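Long-range contact in transcription termination factor FttA (Pyrococcus horikoshii, PDB 3AF5), which probably terminates transcription across the genome by cleaving nascent RNA as it leaves RNA polymerase, using two zinc ions: residues E110-A115 against K141-P146. Residues are numbered along the deposited sequence; the frame is centred on the assembly and turned at random.
Sequences EVLIEA and KVVRTP
The carboxylate of Glu114 has Pro146 over one face, with Pro146 CD 3.6 Å from Glu114 CD. Thr145 CA lies toward the same face, and Thr145 CG2 sits beside Glu114 OE2 at 3.7 Å. Glu114 CG is anti to the backbone N (chi1 -166°), and the extended chain beyond it reaches the segment that follows Arg144. On its other oxygen, OE1, Glu114 has a long, weak ion pair with Arg157.

These groups meet at the end of a parallel strand pair. Lys141 N bonds to Val111 O, and Ile113 N to Lys141 O at 2.9 Å. Val143 N bonds to Ile113 O, and Ala115 N to Val143 O. Past the strand, Thr145 N still reaches Ala115 O at 3.0 Å, but from well above the carbonyl plane.

One sheet face carries Ile113 and Val142, where Ile113 CB is 4.3 Å from Val142 CG1. The other carries Leu112 and Val143, which meet obliquely with CD2 and CG2 4.0 Å apart. Near the start, Lys141 bends back and its NZ makes a weak salt bridge to Glu110 OE1, whose position is uncertain.

Strands 110-115 and 139-144 are joined through helix 127-136 as a beta-alpha-beta unit of the probable KHb region, consistent with a type II KH fold. Strand 101-105 pairs antiparallel with the other edge of 110-115. Arg144 turns away, and its NH1 bonds to Phe485 O, in the predicted Beta-Casp region.

Backbone bonds thus carry the pairing. The buried Glu114 carboxylate meets mainly carbon across this contact. This would tend to disfavour its charge, and Arg157 may offset that only partly.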
loop_
_atom_site.group_PDB
_atom_site.type_symbol
_atom_site.label_atom_id
_atom_site.label_comp_id
_atom_site.label_asym_id
_atom_site.label_seq_id
_atom_site.Cartn_x
_atom_site.Cartn_y
_atom_site.Cartn_z
ATOM N N GLU A 110 -5.030 -23.170 6.442
ATOM C CA GLU A 110 -3.721 -23.071 5.830
ATOM C C GLU A 110 -2.640 -22.797 6.875
ATOM O O GLU A 110 -2.803 -21.925 7.726
ATOM C CB GLU A 110 -3.791 -21.947 4.796
ATOM C CG GLU A 110 -2.519 -21.602 4.057
ATOM C CD GLU A 110 -2.783 -20.587 2.950
ATOM O OE1 GLU A 110 -1.815 -20.009 2.413
ATOM O OE2 GLU A 110 -3.970 -20.375 2.613
ATOM N N VAL A 111 -1.546 -23.554 6.816
ATOM C CA VAL A 111 -0.436 -23.379 7.754
ATOM C C VAL A 111 0.737 -22.674 7.092
ATOM O O VAL A 111 1.287 -23.156 6.101
ATOM C CB VAL A 111 0.084 -24.722 8.296
ATOM C CG1 VAL A 111 1.220 -24.478 9.272
ATOM C CG2 VAL A 111 -1.029 -25.468 8.977
ATOM N N LEU A 112 1.117 -21.534 7.655
ATOM C CA LEU A 112 2.223 -20.745 7.134
ATOM C C LEU A 112 3.505 -21.180 7.846
ATOM O O LEU A 112 3.661 -20.961 9.047
ATOM C CB LEU A 112 1.935 -19.254 7.371
ATOM C CG LEU A 112 2.800 -18.169 6.719
ATOM C CD1 LEU A 112 2.047 -16.846 6.744
ATOM C CD2 LEU A 112 4.134 -18.039 7.442
ATOM N N ILE A 113 4.408 -21.813 7.097
ATOM C CA ILE A 113 5.680 -22.290 7.640
ATOM C C ILE A 113 6.834 -21.420 7.160
ATOM O O ILE A 113 7.022 -21.232 5.958
ATOM C CB ILE A 113 5.973 -23.737 7.202
ATOM C CG1 ILE A 113 4.778 -24.633 7.521
ATOM C CG2 ILE A 113 7.215 -24.249 7.916
ATOM C CD1 ILE A 113 4.899 -26.031 6.954
ATOM N N GLU A 114 7.615 -20.907 8.105
ATOM C CA GLU A 114 8.744 -20.037 7.788
ATOM C C GLU A 114 10.065 -20.707 8.161
ATOM O O GLU A 114 10.193 -21.268 9.250
ATOM C CB GLU A 114 8.585 -18.720 8.551
ATOM C CG GLU A 114 9.474 -17.583 8.090
ATOM C CD GLU A 114 9.228 -16.314 8.886
ATOM O OE1 GLU A 114 8.069 -15.845 8.910
ATOM O OE2 GLU A 114 10.190 -15.789 9.488
ATOM N N ALA A 115 11.048 -20.645 7.263
ATOM C CA ALA A 115 12.351 -21.260 7.515
ATOM C C ALA A 115 13.488 -20.626 6.709
ATOM O O ALA A 115 13.275 -20.129 5.603
ATOM C CB ALA A 115 12.279 -22.756 7.218
ATOM N N LYS A 141 2.200 -23.722 3.352
ATOM C CA LYS A 141 2.723 -22.621 2.554
ATOM C C LYS A 141 4.045 -22.188 3.171
ATOM O O LYS A 141 4.073 -21.599 4.252
ATOM C CB LYS A 141 1.729 -21.457 2.539
ATOM C CG LYS A 141 0.381 -21.819 1.926
ATOM C CD LYS A 141 0.516 -22.220 0.457
ATOM C CE LYS A 141 -0.790 -22.784 -0.092
ATOM N NZ LYS A 141 -1.914 -21.809 -0.009
ATOM N N VAL A 142 5.140 -22.500 2.484
ATOM C CA VAL A 142 6.473 -22.165 2.972
ATOM C C VAL A 142 6.933 -20.766 2.579
ATOM O O VAL A 142 6.705 -20.308 1.458
ATOM C CB VAL A 142 7.518 -23.188 2.476
ATOM C CG1 VAL A 142 7.276 -24.533 3.139
ATOM C CG2 VAL A 142 7.434 -23.326 0.962
ATOM N N VAL A 143 7.591 -20.099 3.521
ATOM C CA VAL A 143 8.093 -18.745 3.322
ATOM C C VAL A 143 9.530 -18.637 3.835
ATOM O O VAL A 143 9.821 -19.020 4.970
ATOM C CB VAL A 143 7.225 -17.725 4.095
ATOM C CG1 VAL A 143 7.687 -16.309 3.795
ATOM C CG2 VAL A 143 5.755 -17.913 3.738
ATOM N N ARG A 144 10.431 -18.118 3.007
ATOM C CA ARG A 144 11.815 -17.970 3.438
ATOM C C ARG A 144 11.891 -16.907 4.537
ATOM O O ARG A 144 11.309 -15.832 4.413
ATOM C CB ARG A 144 12.710 -17.574 2.260
ATOM C CG ARG A 144 14.174 -17.417 2.640
ATOM C CD ARG A 144 15.046 -17.219 1.418
ATOM N NE ARG A 144 14.788 -18.242 0.410
ATOM C CZ ARG A 144 15.542 -18.444 -0.667
ATOM N NH1 ARG A 144 16.618 -17.696 -0.879
ATOM N NH2 ARG A 144 15.216 -19.391 -1.538
ATOM N N THR A 145 12.605 -17.215 5.614
ATOM C CA THR A 145 12.748 -16.284 6.729
ATOM C C THR A 145 13.259 -14.926 6.271
ATOM O O THR A 145 14.309 -14.831 5.641
ATOM C CB THR A 145 13.728 -16.829 7.784
ATOM O OG1 THR A 145 13.244 -18.082 8.281
ATOM C CG2 THR A 145 13.875 -15.843 8.944
ATOM N N PRO A 146 12.516 -13.854 6.575
ATOM C CA PRO A 146 12.956 -12.518 6.167
ATOM C C PRO A 146 14.212 -12.117 6.945
ATOM O O PRO A 146 14.378 -12.496 8.107
ATOM C CB PRO A 146 11.748 -11.644 6.496
ATOM C CG PRO A 146 11.147 -12.340 7.680
ATOM C CD PRO A 146 11.222 -13.793 7.279
#